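Local structure of PHOX (Pseudomonas fluorescens, 4AMF) at residues D288-F293 with M379-W384; E190-C195 with R265-N270; W486-G491 with T530-S535. The protein probably acts as an alkaline phosphatase, releasing phosphate from phosphate esters with a cofactor of two irons bridged by an oxide and three calcium ions. One frame throughout, in Å; residues are numbered along the deposited sequence. Where two conformers were deposited one is given.

Contact 1 of 3, residues D288-F293 with M379-W384; sequences DERGEF and MDRPEW. With CA (calcium ion), chain G; ACP (phosphomethylphosphonic acid adenylate ester), chain C; FEO (mu-oxo-diiron), chain I.
OD2 of Asp-288 is gripped from two directions: it binds the FE2 iron of the mu-oxo-diiron unit at 2.1 Å and accepts a hydrogen bond from Arg-381 NH2 at 2.9 Å. The other oxygen, OD1, receives Arg-381 NE at 2.8 Å, which completes a side-on, two-nitrogen salt bridge in the metal centre of this beta-propeller. Carboxylate and guanidinium planes differ by only 4°, and both oxygens use their syn lone pairs, so the pair behaves as one flat unit that fixes the rotation of the iron ligand. Placing CG anti to the backbone N (chi1 -175°) sends the Asp-288 carboxylate to this meeting point. Arg-381 is both a second-shell residue and a direct substrate-analogue contact: NH2 also donates to O1B of the analogue at 2.7 Å, almost straight at 175°, while the ribose O3' lies over one face of the guanidinium.

Glu-383 reaches the same iron through OE2, at 2.1 Å, and grips a calcium ion with both carboxylate oxygens. Glu-190 and Glu-269 share that iron, and Asp-475 and Asp-490 share the calcium. The close approach of OE2 to Asp-288 OD2 is thus explained by the metal they both bind.

Behind the site, a type II turn from Glu-289 to Glu-292 brings Gly-291 N to Met-379 O at 2.9 Å, and Met-379 N returns a bond to Glu-292 O at 2.8 Å. Beyond these two backbone hydrogen bonds, Pro-382 CG rests against Phe-293 O at 3.6 Å.

Contact 2 of 3, residues E190-C195 with R265-N270; sequences ENFTDC and RFKHEN. With CA (calcium ion), chain F; FEO (mu-oxo-diiron), chain I; ACP (phosphomethylphosphonic acid adenylate ester), chain C.
The Phe-192 ring carries the methyl CG2 of Thr-193 over one face, 3.4 Å above its plane, and Arg-265 NH2 lies at its edge, 3.7 Å from Phe-192 CZ. Ring and guanidinium planes lie 63° apart; the Arg-265 polar end is bonded to Ile-365. The side chains of Glu-190 and Glu-269 run side by side, pointing the same way, with carboxylate planes turned 85° apart. Both are ligands of the mu-oxo-diiron unit in the active-site pocket, and FE2 binds Glu-190 OE2 and Glu-269 OE1, which is why these like-charged oxygens sit so close. Glu-190 bridges the irons, its OE1 binding FE1 at 2.1 Å; Glu-269 links iron to calcium through OE2 at 2.3 Å. Glu-190 CG points opposite N (chi1 -174°), and the extended chain carries the carboxylate to the irons.

Lys-267 NZ donates to Thr-193 OG1 at 3.0 Å; water, Tyr-212 and Glu-289 also hold this ammonium. The contact joins the loop between strand 185-189 and helix 207-212 to strand 268-275, with Phe-266 and His-268 packed on strand 280-287.

Contact 3 of 3, residues W486-G491 with T530-S535; sequences WILTDG and TGISFS. With CA (calcium ion), chain G; CA (calcium ion), chain H; ACP (phosphomethylphosphonic acid adenylate ester), chain C.
Trp-486 takes the tip of Phe-534 over one face of its indole, with CZ 3.2 Å above the plane and displaced toward the rim. The five-membered ring and the phenyl have centroids 5.0 Å apart and planes inclined at 48°, an oblique aromatic pair. Beside it, Ile-532 CD1 touches Trp-486 CB at 3.6 Å; CG1 anti to the backbone N (chi1 -176°) carries that methyl across. Leu-488 CD2 extends the apolar row to Ile-532 CB at 4.1 Å, and also rests against the backbone carbonyl of Gly-531.

The strands 486-489 and 530-534 belong to different four-stranded sheets of the propeller. Their axes approach to 7.7 Å at 158°, a face-to-face separation bridged by side chains rather than backbone pairing. The indole is fixed further by its NE1 bond to Asp-480 and by Phe-520, which meets it edge-to-face. A serine in place of Trp-486 would probably open a gap beneath Phe-534 CZ and Ile-532 CD1 and leave Asp-480 without its indole partner.

Past the strand end, Asp-490 OD2 bridges two calcium ions, each at 2.4 Å, with Glu-528 sharing one of them. Between the two segments the contact is apolar; the metal coordination lies at the end of strand 486-489, consistent with a strand end that positions calcium ions, which in turn hold oxygens of the analogue.

In the fold
Contact 2 closes before contact 1 opens, and contact 3 comes last, so the three follow one another along the chain. Contacts 1 and 2 have centres about 12 Å apart and reach the same antiparallel sheet, which includes strands 268-275, 292-299 and 382-387; Asp-288 N and Lys-267 O probably hydrogen-bond between them. Contact 3, centred about 18 Å from the centre of contact 1 and 20 Å from that of contact 2, joins two other sheets and meets contact 1 where Trp-384 packs on Gly-531 and Ile-532. All three touch the substrate analogue, which indicates that sequence-distant parts of the propeller converge on one metal-lined central site.

Contact 1 of 3, residues D288-F293 with M379-W384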
loop_
_atom_site.group_PDB
_atom_site.type_symbol
_atom_site.label_atom_id
_atom_site.label_comp_id
_atom_site.label_asym_id
_atom_site.label_seq_id
_atom_site.Cartn_x
_atom_site.Cartn_y
_atom_site.Cartn_z
ATOM N N ASP A 288 5.570 -3.343 6.178
ATOM C CA ASP A 288 6.035 -4.291 5.179
ATOM C C ASP A 288 7.541 -4.452 5.115
ATOM O O ASP A 288 8.240 -3.871 4.281
ATOM C CB ASP A 288 5.455 -4.026 3.815
ATOM C CG ASP A 288 5.868 -5.110 2.834
ATOM O OD1 ASP A 288 6.349 -6.159 3.278
ATOM O OD2 ASP A 288 5.765 -4.881 1.643
ATOM N N GLU A 289 7.999 -5.329 5.951
ATOM C CA GLU A 289 9.400 -5.755 5.981
ATOM C C GLU A 289 9.471 -7.164 6.572
ATOM O O GLU A 289 8.750 -7.476 7.528
ATOM C CB GLU A 289 10.312 -4.771 6.715
ATOM C CG GLU A 289 11.784 -5.141 6.620
ATOM C CD GLU A 289 12.737 -4.063 7.098
ATOM O OE1 GLU A 289 12.356 -2.868 7.040
ATOM O OE2 GLU A 289 13.871 -4.410 7.516
ATOM N N ARG A 290 10.283 -8.032 5.984
ATOM C CA ARG A 290 10.428 -9.382 6.530
ATOM C C ARG A 290 10.656 -9.346 8.063
ATOM O O ARG A 290 11.556 -8.673 8.554
ATOM C CB ARG A 290 11.625 -10.101 5.904
ATOM C CG ARG A 290 11.442 -10.559 4.474
ATOM C CD ARG A 290 12.676 -11.319 4.006
ATOM N NE ARG A 290 13.739 -10.412 3.600
ATOM C CZ ARG A 290 13.885 -9.898 2.381
ATOM N NH1 ARG A 290 13.019 -10.193 1.413
ATOM N NH2 ARG A 290 14.886 -9.083 2.123
ATOM N N GLY A 291 9.806 -10.042 8.777
ATOM C CA GLY A 291 9.907 -10.187 10.212
ATOM C C GLY A 291 9.439 -8.993 11.033
ATOM O O GLY A 291 9.701 -8.939 12.242
ATOM N N GLU A 292 8.693 -8.069 10.416
ATOM C CA GLU A 292 8.102 -6.933 11.129
ATOM C C GLU A 292 6.628 -7.224 11.500
ATOM O O GLU A 292 6.162 -8.371 11.391
ATOM C CB GLU A 292 8.342 -5.614 10.364
ATOM C CG GLU A 292 9.800 -5.193 10.396
ATOM C CD GLU A 292 10.408 -4.776 11.726
ATOM O OE1 GLU A 292 9.675 -4.601 12.736
ATOM O OE2 GLU A 292 11.653 -4.620 11.751
ATOM N N PHE A 293 5.909 -6.233 12.035
ATOM C CA PHE A 293 4.644 -6.438 12.713
ATOM C C PHE A 293 3.374 -5.867 12.100
ATOM O O PHE A 293 3.427 -5.168 11.105
ATOM C CB PHE A 293 4.799 -5.934 14.150
ATOM C CG PHE A 293 6.075 -6.333 14.853
ATOM C CD1 PHE A 293 6.424 -7.666 14.992
ATOM C CD2 PHE A 293 6.877 -5.384 15.444
ATOM C CE1 PHE A 293 7.603 -8.034 15.666
ATOM C CE2 PHE A 293 8.044 -5.750 16.135
ATOM C CZ PHE A 293 8.389 -7.073 16.252
ATOM N N MET A 379 6.323 -11.172 11.476
ATOM C CA MET A 379 5.453 -11.680 10.437
ATOM C C MET A 379 6.104 -11.729 9.081
ATOM O O MET A 379 7.084 -11.036 8.799
ATOM C CB MET A 379 4.188 -10.790 10.316
ATOM C CG MET A 379 3.416 -10.592 11.618
ATOM S SD MET A 379 2.779 -12.156 12.269
ATOM C CE MET A 379 1.477 -12.441 11.085
ATOM N N ASP A 380 5.505 -12.575 8.208
ATOM C CA ASP A 380 5.966 -12.693 6.821
ATOM C C ASP A 380 5.482 -11.544 5.947
ATOM O O ASP A 380 4.633 -11.728 5.076
ATOM C CB ASP A 380 5.510 -14.029 6.201
ATOM C CG ASP A 380 6.184 -15.268 6.738
ATOM O OD1 ASP A 380 7.140 -15.128 7.521
ATOM O OD2 ASP A 380 5.768 -16.383 6.346
ATOM N N ARG A 381 6.038 -10.353 6.153
ATOM C CA ARG A 381 5.745 -9.196 5.310
ATOM C C ARG A 381 4.280 -8.827 5.151
ATOM O O ARG A 381 3.662 -9.063 4.109
ATOM C CB ARG A 381 6.373 -9.375 3.932
ATOM C CG ARG A 381 7.884 -9.314 3.947
ATOM C CD ARG A 381 8.390 -9.292 2.543
ATOM N NE ARG A 381 7.930 -8.071 1.878
ATOM C CZ ARG A 381 7.891 -7.877 0.563
ATOM N NH1 ARG A 381 8.343 -8.810 -0.270
ATOM N NH2 ARG A 381 7.427 -6.738 0.070
ATOM N N PRO A 382 3.681 -8.258 6.197
ATOM C CA PRO A 382 2.303 -7.793 6.055
ATOM C C PRO A 382 2.206 -6.703 4.988
ATOM O O PRO A 382 2.907 -5.686 5.076
ATOM C CB PRO A 382 1.912 -7.302 7.460
ATOM C CG PRO A 382 3.158 -7.330 8.279
ATOM C CD PRO A 382 4.299 -7.892 7.479
ATOM N N GLU A 383 1.325 -6.899 4.012
ATOM C CA GLU A 383 1.043 -5.877 3.025
ATOM C C GLU A 383 -0.385 -5.371 3.273
ATOM O O GLU A 383 -0.619 -4.866 4.380
ATOM C CB GLU A 383 1.417 -6.295 1.597
ATOM C CG GLU A 383 2.931 -6.384 1.436
ATOM C CD GLU A 383 3.446 -6.301 0.006
ATOM O OE1 GLU A 383 3.392 -7.339 -0.673
ATOM O OE2 GLU A 383 3.824 -5.204 -0.471
ATOM N N TRP A 384 -1.313 -5.427 2.333
ATOM C CA TRP A 384 -2.604 -4.795 2.542
ATOM C C TRP A 384 -3.454 -5.525 3.550
ATOM O O TRP A 384 -3.501 -6.760 3.558
ATOM C CB TRP A 384 -3.399 -4.645 1.237
ATOM C CG TRP A 384 -2.824 -3.693 0.256
ATOM C CD1 TRP A 384 -1.532 -3.637 -0.149
ATOM C CD2 TRP A 384 -3.573 -2.917 -0.691
ATOM N NE1 TRP A 384 -1.404 -2.772 -1.212
ATOM C CE2 TRP A 384 -2.650 -2.405 -1.631
ATOM C CE3 TRP A 384 -4.936 -2.621 -0.848
ATOM C CZ2 TRP A 384 -3.041 -1.612 -2.693
ATOM C CZ3 TRP A 384 -5.330 -1.935 -1.974
ATOM C CH2 TRP A 384 -4.383 -1.376 -2.840
HETATM CA CA CA G . 4.821 -6.221 -2.608
HETATM P PG ACP C . 6.616 -3.427 -2.230
HETATM O O1G ACP C . 5.553 -4.023 -3.251
HETATM O O2G ACP C . 6.551 -1.787 -2.316
HETATM O O3G ACP C . 6.399 -4.000 -0.792
HETATM P PB ACP C . 8.214 -5.590 -3.349
HETATM O O1B ACP C . 7.302 -6.485 -2.610
HETATM O O2B ACP C . 8.102 -5.439 -4.883
HETATM C C3B ACP C . 8.248 -3.984 -2.644
HETATM P PA ACP C . 10.957 -6.507 -3.737
HETATM O O1A ACP C . 11.455 -5.268 -4.374
HETATM O O2A ACP C . 10.927 -7.810 -4.472
HETATM O O3A ACP C . 9.589 -6.277 -3.029
HETATM O "O5'" ACP C . 11.931 -6.863 -2.449
HETATM C "C5'" ACP C . 11.529 -7.808 -1.445
HETATM C "C4'" ACP C . 11.586 -7.190 -0.071
HETATM O "O4'" ACP C . 12.966 -6.976 0.289
HETATM C "C3'" ACP C . 10.882 -5.856 0.164
HETATM O "O3'" ACP C . 10.301 -5.837 1.470
HETATM C "C2'" ACP C . 12.010 -4.841 -0.025
HETATM O "O2'" ACP C . 11.730 -3.637 0.678
HETATM C "C1'" ACP C . 13.212 -5.604 0.543
HETATM N N9 ACP C . 14.500 -5.257 -0.047
HETATM C C8 ACP C . 14.763 -4.924 -1.351
HETATM N N7 ACP C . 16.025 -4.670 -1.595
HETATM C C5 ACP C . 16.640 -4.843 -0.363
HETATM C C6 ACP C . 17.970 -4.660 0.071
HETATM N N6 ACP C . 18.945 -4.172 -0.703
HETATM N N1 ACP C . 18.245 -4.909 1.373
HETATM C C2 ACP C . 17.249 -5.292 2.180
HETATM N N3 ACP C . 15.956 -5.472 1.886
HETATM C C4 ACP C . 15.715 -5.224 0.597
HETATM FE FE1 FEO I . 4.772 -0.833 -1.656
HETATM FE FE2 FEO I . 4.781 -3.532 0.372
HETATM O O FEO I . 4.058 -2.557 -1.159
HETATM O O HOH W 1 3.514 -1.424 -3.540
HETATM O O HOH W 2 4.807 -8.514 -2.856
#

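Contact 2 of 3, residues E190-C195 with R265-N270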
loop_
_atom_site.group_PDB
_atom_site.type_symbol
_atom_site.label_atom_id
_atom_site.label_comp_id
_atom_site.label_asym_id
_atom_site.label_seq_id
_atom_site.Cartn_x
_atom_site.Cartn_y
_atom_site.Cartn_z
ATOM N N GLU A 190 5.940 3.872 2.890
ATOM C CA GLU A 190 6.464 2.537 3.099
ATOM C C GLU A 190 7.992 2.521 3.042
ATOM O O GLU A 190 8.640 2.746 4.075
ATOM C CB GLU A 190 5.840 1.560 2.126
ATOM C CG GLU A 190 6.219 0.110 2.349
ATOM C CD GLU A 190 5.925 -0.765 1.153
ATOM O OE1 GLU A 190 5.891 -0.234 0.017
ATOM O OE2 GLU A 190 5.666 -1.975 1.349
ATOM N N ASN A 191 8.610 2.284 1.879
ATOM C CA ASN A 191 10.077 2.138 1.817
ATOM C C ASN A 191 10.814 3.483 1.738
ATOM O O ASN A 191 11.720 3.679 0.936
ATOM C CB ASN A 191 10.459 1.195 0.682
ATOM C CG ASN A 191 10.085 -0.236 1.043
ATOM O OD1 ASN A 191 10.475 -0.714 2.114
ATOM N ND2 ASN A 191 9.243 -0.891 0.249
ATOM N N PHE A 192 10.454 4.382 2.632
ATOM C CA PHE A 192 11.033 5.728 2.678
ATOM C C PHE A 192 12.535 5.737 2.992
ATOM O O PHE A 192 13.249 6.603 2.508
ATOM C CB PHE A 192 10.270 6.588 3.696
ATOM C CG PHE A 192 10.533 6.235 5.143
ATOM C CD1 PHE A 192 9.824 5.226 5.769
ATOM C CD2 PHE A 192 11.497 6.904 5.871
ATOM C CE1 PHE A 192 10.083 4.893 7.094
ATOM C CE2 PHE A 192 11.776 6.546 7.172
ATOM C CZ PHE A 192 11.071 5.541 7.785
ATOM N N THR A 193 13.014 4.792 3.805
ATOM C CA THR A 193 14.416 4.701 4.233
ATOM C C THR A 193 15.381 4.513 3.049
ATOM O O THR A 193 16.531 4.957 3.120
ATOM C CB THR A 193 14.592 3.584 5.270
ATOM O OG1 THR A 193 14.076 2.377 4.713
ATOM C CG2 THR A 193 13.862 3.891 6.575
ATOM N N ASP A 194 14.898 3.868 1.958
ATOM C CA ASP A 194 15.667 3.623 0.728
ATOM C C ASP A 194 16.216 4.915 0.117
ATOM O O ASP A 194 17.263 4.892 -0.515
ATOM C CB ASP A 194 14.741 3.026 -0.333
ATOM C CG ASP A 194 14.264 1.643 -0.005
ATOM O OD1 ASP A 194 14.677 1.111 1.071
ATOM O OD2 ASP A 194 13.457 1.081 -0.823
ATOM N N CYS A 195 15.508 6.043 0.316
ATOM C CA CYS A 195 15.843 7.354 -0.248
ATOM C C CYS A 195 16.950 8.096 0.445
ATOM O O CYS A 195 17.389 9.126 -0.069
ATOM C CB CYS A 195 14.584 8.201 -0.274
ATOM S SG CYS A 195 13.234 7.440 -1.209
ATOM N N ARG A 265 5.406 5.307 13.443
ATOM C CA ARG A 265 6.342 5.381 12.329
ATOM C C ARG A 265 6.892 3.967 12.037
ATOM O O ARG A 265 7.540 3.348 12.893
ATOM C CB ARG A 265 7.473 6.364 12.623
ATOM C CG ARG A 265 8.547 6.418 11.533
ATOM C CD ARG A 265 9.513 7.536 11.824
ATOM N NE ARG A 265 10.761 7.403 11.089
ATOM C CZ ARG A 265 11.838 6.742 11.499
ATOM N NH1 ARG A 265 11.841 6.120 12.673
ATOM N NH2 ARG A 265 12.920 6.688 10.731
ATOM N N PHE A 266 6.758 3.565 10.797
ATOM C CA PHE A 266 7.232 2.296 10.255
ATOM C C PHE A 266 7.021 2.291 8.741
ATOM O O PHE A 266 6.706 3.340 8.193
ATOM C CB PHE A 266 6.632 1.106 10.984
ATOM C CG PHE A 266 5.140 1.075 11.157
ATOM C CD1 PHE A 266 4.334 0.490 10.201
ATOM C CD2 PHE A 266 4.552 1.467 12.356
ATOM C CE1 PHE A 266 2.956 0.418 10.362
ATOM C CE2 PHE A 266 3.160 1.400 12.520
ATOM C CZ PHE A 266 2.377 0.799 11.558
ATOM N N LYS A 267 7.239 1.155 8.044
ATOM C CA LYS A 267 7.105 1.117 6.586
ATOM C C LYS A 267 5.674 0.691 6.295
ATOM O O LYS A 267 5.341 -0.481 6.044
ATOM C CB LYS A 267 8.211 0.244 5.985
ATOM C CG LYS A 267 9.606 0.680 6.442
ATOM C CD LYS A 267 10.701 0.020 5.680
ATOM C CE LYS A 267 12.020 0.384 6.297
ATOM N NZ LYS A 267 13.156 -0.341 5.690
ATOM N N HIS A 268 4.810 1.689 6.430
ATOM C CA HIS A 268 3.371 1.557 6.269
ATOM C C HIS A 268 2.935 1.115 4.898
ATOM O O HIS A 268 3.281 1.785 3.934
ATOM C CB HIS A 268 2.679 2.907 6.569
ATOM C CG HIS A 268 2.703 3.318 7.992
ATOM N ND1 HIS A 268 1.714 2.948 8.868
ATOM C CD2 HIS A 268 3.545 4.159 8.626
ATOM C CE1 HIS A 268 2.004 3.534 10.020
ATOM N NE2 HIS A 268 3.060 4.313 9.914
ATOM N N GLU A 269 2.183 0.003 4.796
ATOM C CA GLU A 269 1.627 -0.432 3.526
ATOM C C GLU A 269 0.260 0.237 3.277
ATOM O O GLU A 269 0.165 1.072 2.417
ATOM C CB GLU A 269 1.475 -1.951 3.459
ATOM C CG GLU A 269 0.943 -2.425 2.115
ATOM C CD GLU A 269 1.965 -2.947 1.144
ATOM O OE1 GLU A 269 3.132 -3.157 1.551
ATOM O OE2 GLU A 269 1.607 -3.072 -0.055
ATOM N N ASN A 270 -0.786 -0.098 4.052
ATOM C CA ASN A 270 -2.095 0.535 3.886
ATOM C C ASN A 270 -2.701 0.762 5.265
ATOM O O ASN A 270 -2.048 0.493 6.287
ATOM C CB ASN A 270 -3.026 -0.250 2.954
ATOM C CG ASN A 270 -3.905 -1.271 3.604
ATOM O OD1 ASN A 270 -3.500 -1.908 4.583
ATOM N ND2 ASN A 270 -5.121 -1.472 3.064
HETATM CA CA CA F . 2.294 -3.406 -2.219
HETATM FE FE1 FEO I . 4.772 -0.833 -1.656
HETATM FE FE2 FEO I . 4.781 -3.532 0.372
HETATM O O FEO I . 4.058 -2.557 -1.159
HETATM P PG ACP C . 6.616 -3.427 -2.230
HETATM O O1G ACP C . 5.553 -4.023 -3.251
HETATM O O2G ACP C . 6.551 -1.787 -2.316
HETATM O O3G ACP C . 6.399 -4.000 -0.792
HETATM P PB ACP C . 8.214 -5.590 -3.349
HETATM O O1B ACP C . 7.302 -6.485 -2.610
HETATM O O2B ACP C . 8.102 -5.439 -4.883
HETATM C C3B ACP C . 8.248 -3.984 -2.644
HETATM P PA ACP C . 10.957 -6.507 -3.737
HETATM O O1A ACP C . 11.455 -5.268 -4.374
HETATM O O2A ACP C . 10.927 -7.810 -4.472
HETATM O O3A ACP C . 9.589 -6.277 -3.029
HETATM O "O5'" ACP C . 11.931 -6.863 -2.449
HETATM C "C5'" ACP C . 11.529 -7.808 -1.445
HETATM C "C4'" ACP C . 11.586 -7.190 -0.071
HETATM O "O4'" ACP C . 12.966 -6.976 0.289
HETATM C "C3'" ACP C . 10.882 -5.856 0.164
HETATM O "O3'" ACP C . 10.301 -5.837 1.470
HETATM C "C2'" ACP C . 12.010 -4.841 -0.025
HETATM O "O2'" ACP C . 11.730 -3.637 0.678
HETATM C "C1'" ACP C . 13.212 -5.604 0.543
HETATM N N9 ACP C . 14.500 -5.257 -0.047
HETATM C C8 ACP C . 14.763 -4.924 -1.351
HETATM N N7 ACP C . 16.025 -4.670 -1.595
HETATM C C5 ACP C . 16.640 -4.843 -0.363
HETATM C C6 ACP C . 17.970 -4.660 0.071
HETATM N N6 ACP C . 18.945 -4.172 -0.703
HETATM N N1 ACP C . 18.245 -4.909 1.373
HETATM C C2 ACP C . 17.249 -5.292 2.180
HETATM N N3 ACP C . 15.956 -5.472 1.886
HETATM C C4 ACP C . 15.715 -5.224 0.597
HETATM O O HOH W 3 13.112 -0.108 2.957
HETATM O O HOH W 4 0.761 -1.308 -2.413
HETATM O O HOH W 5 1.489 -3.436 -4.549
HETATM O O HOH W 1 3.514 -1.424 -3.540
#

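Contact 3 of 3, residues W486-G491 with T530-S535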
loop_
_atom_site.group_PDB
_atom_site.type_symbol
_atom_site.label_atom_id
_atom_site.label_comp_id
_atom_site.label_asym_id
_atom_site.label_seq_id
_atom_site.Cartn_x
_atom_site.Cartn_y
_atom_site.Cartn_z
ATOM N N TRP A 486 -11.225 -9.205 -3.500
ATOM C CA TRP A 486 -10.348 -9.134 -4.661
ATOM C C TRP A 486 -8.896 -9.179 -4.185
ATOM O O TRP A 486 -8.548 -8.491 -3.220
ATOM C CB TRP A 486 -10.644 -7.860 -5.464
ATOM C CG TRP A 486 -12.044 -7.799 -5.996
ATOM C CD1 TRP A 486 -13.166 -7.375 -5.338
ATOM C CD2 TRP A 486 -12.479 -8.297 -7.250
ATOM N NE1 TRP A 486 -14.271 -7.527 -6.148
ATOM C CE2 TRP A 486 -13.877 -8.087 -7.329
ATOM C CE3 TRP A 486 -11.830 -8.914 -8.322
ATOM C CZ2 TRP A 486 -14.627 -8.465 -8.447
ATOM C CZ3 TRP A 486 -12.582 -9.318 -9.407
ATOM C CH2 TRP A 486 -13.948 -9.032 -9.492
ATOM N N ILE A 487 -8.088 -10.044 -4.791
ATOM C CA ILE A 487 -6.711 -10.311 -4.395
ATOM C C ILE A 487 -5.825 -9.876 -5.550
ATOM O O ILE A 487 -5.973 -10.384 -6.648
ATOM C CB ILE A 487 -6.495 -11.811 -4.086
ATOM C CG1 ILE A 487 -7.397 -12.262 -2.945
ATOM C CG2 ILE A 487 -4.994 -12.113 -3.756
ATOM C CD1 ILE A 487 -7.568 -13.771 -2.911
ATOM N N LEU A 488 -4.850 -8.996 -5.280
ATOM C CA LEU A 488 -3.984 -8.452 -6.308
ATOM C C LEU A 488 -2.568 -8.934 -6.018
ATOM O O LEU A 488 -2.177 -8.999 -4.855
ATOM C CB LEU A 488 -4.077 -6.924 -6.287
ATOM C CG LEU A 488 -5.408 -6.292 -6.773
ATOM C CD1 LEU A 488 -6.514 -6.524 -5.813
ATOM C CD2 LEU A 488 -5.205 -4.758 -6.969
ATOM N N THR A 489 -1.804 -9.348 -7.059
ATOM C CA THR A 489 -0.481 -9.907 -6.827
ATOM C C THR A 489 0.677 -9.029 -7.281
ATOM O O THR A 489 0.607 -8.284 -8.271
ATOM C CB THR A 489 -0.382 -11.342 -7.398
ATOM O OG1 THR A 489 -0.102 -11.305 -8.809
ATOM C CG2 THR A 489 -1.652 -12.171 -7.149
ATOM N N ASP A 490 1.782 -9.201 -6.564
ATOM C CA ASP A 490 3.059 -8.582 -6.794
ATOM C C ASP A 490 4.125 -9.614 -6.545
ATOM O O ASP A 490 4.909 -9.515 -5.602
ATOM C CB ASP A 490 3.259 -7.365 -5.872
ATOM C CG ASP A 490 4.652 -6.758 -5.978
ATOM O OD1 ASP A 490 5.289 -6.904 -7.061
ATOM O OD2 ASP A 490 5.114 -6.146 -4.985
ATOM N N GLY A 491 4.108 -10.649 -7.372
ATOM C CA GLY A 491 5.051 -11.735 -7.274
ATOM C C GLY A 491 5.971 -11.887 -8.447
ATOM O O GLY A 491 6.033 -11.058 -9.362
ATOM N N THR A 530 -1.808 -3.525 -8.709
ATOM C CA THR A 530 -1.934 -2.861 -7.402
ATOM C C THR A 530 -2.897 -1.678 -7.495
ATOM O O THR A 530 -3.030 -1.068 -8.555
ATOM C CB THR A 530 -0.540 -2.491 -6.860
ATOM O OG1 THR A 530 -0.674 -1.987 -5.542
ATOM C CG2 THR A 530 0.207 -1.512 -7.729
ATOM N N GLY A 531 -3.576 -1.379 -6.406
ATOM C CA GLY A 531 -4.581 -0.331 -6.427
ATOM C C GLY A 531 -5.905 -0.863 -6.890
ATOM O O GLY A 531 -6.016 -1.478 -7.956
ATOM N N ILE A 532 -6.925 -0.649 -6.076
ATOM C CA ILE A 532 -8.249 -1.056 -6.434
ATOM C C ILE A 532 -9.277 -0.126 -5.851
ATOM O O ILE A 532 -9.208 0.243 -4.686
ATOM C CB ILE A 532 -8.526 -2.534 -6.043
ATOM C CG1 ILE A 532 -9.910 -2.941 -6.522
ATOM C CG2 ILE A 532 -8.397 -2.765 -4.539
ATOM C CD1 ILE A 532 -10.167 -4.415 -6.482
ATOM N N SER A 533 -10.272 0.221 -6.670
ATOM C CA SER A 533 -11.403 1.038 -6.244
ATOM C C SER A 533 -12.564 0.677 -7.132
ATOM O O SER A 533 -12.355 0.183 -8.243
ATOM C CB SER A 533 -11.105 2.529 -6.375
ATOM O OG SER A 533 -10.001 2.926 -5.577
ATOM N N PHE A 534 -13.748 0.910 -6.668
ATOM C CA PHE A 534 -14.941 0.627 -7.446
ATOM C C PHE A 534 -15.732 1.897 -7.631
ATOM O O PHE A 534 -15.767 2.755 -6.746
ATOM C CB PHE A 534 -15.828 -0.394 -6.701
ATOM C CG PHE A 534 -15.316 -1.793 -6.774
ATOM C CD1 PHE A 534 -14.334 -2.231 -5.903
ATOM C CD2 PHE A 534 -15.725 -2.647 -7.791
ATOM C CE1 PHE A 534 -13.816 -3.529 -6.006
ATOM C CE2 PHE A 534 -15.155 -3.909 -7.934
ATOM C CZ PHE A 534 -14.215 -4.346 -7.026
ATOM N N SER A 535 -16.463 1.990 -8.749
ATOM C CA SER A 535 -17.398 3.092 -8.901
ATOM C C SER A 535 -18.519 2.786 -7.883
ATOM O O SER A 535 -18.756 1.608 -7.578
ATOM C CB SER A 535 -17.985 3.126 -10.305
ATOM O OG SER A 535 -18.565 1.865 -10.600
HETATM CA CA CA G . 4.821 -6.221 -2.608
HETATM CA CA CA H . 6.109 -4.084 -5.507
HETATM P PG ACP C . 6.616 -3.427 -2.230
HETATM O O1G ACP C . 5.553 -4.023 -3.251
HETATM O O2G ACP C . 6.551 -1.787 -2.316
HETATM O O3G ACP C . 6.399 -4.000 -0.792
HETATM P PB ACP C . 8.214 -5.590 -3.349
HETATM O O1B ACP C . 7.302 -6.485 -2.610
HETATM O O2B ACP C . 8.102 -5.439 -4.883
HETATM C C3B ACP C . 8.248 -3.984 -2.644
HETATM P PA ACP C . 10.957 -6.507 -3.737
HETATM O O1A ACP C . 11.455 -5.268 -4.374
HETATM O O2A ACP C . 10.927 -7.810 -4.472
HETATM O O3A ACP C . 9.589 -6.277 -3.029
HETATM O "O5'" ACP C . 11.931 -6.863 -2.449
HETATM C "C5'" ACP C . 11.529 -7.808 -1.445
HETATM C "C4'" ACP C . 11.586 -7.190 -0.071
HETATM O "O4'" ACP C . 12.966 -6.976 0.289
HETATM C "C3'" ACP C . 10.882 -5.856 0.164
HETATM O "O3'" ACP C . 10.301 -5.837 1.470
HETATM C "C2'" ACP C . 12.010 -4.841 -0.025
HETATM O "O2'" ACP C . 11.730 -3.637 0.678
HETATM C "C1'" ACP C . 13.212 -5.604 0.543
HETATM N N9 ACP C . 14.500 -5.257 -0.047
HETATM C C8 ACP C . 14.763 -4.924 -1.351
HETATM N N7 ACP C . 16.025 -4.670 -1.595
HETATM C C5 ACP C . 16.640 -4.843 -0.363
HETATM C C6 ACP C . 17.970 -4.660 0.071
HETATM N N6 ACP C . 18.945 -4.172 -0.703
HETATM N N1 ACP C . 18.245 -4.909 1.373
HETATM C C2 ACP C . 17.249 -5.292 2.180
HETATM N N3 ACP C . 15.956 -5.472 1.886
HETATM C C4 ACP C . 15.715 -5.224 0.597
HETATM O O HOH W 2 4.807 -8.514 -2.856
HETATM O O HOH W 6 8.117 -3.048 -6.595
HETATM O O HOH W 7 5.418 -1.758 -5.504
#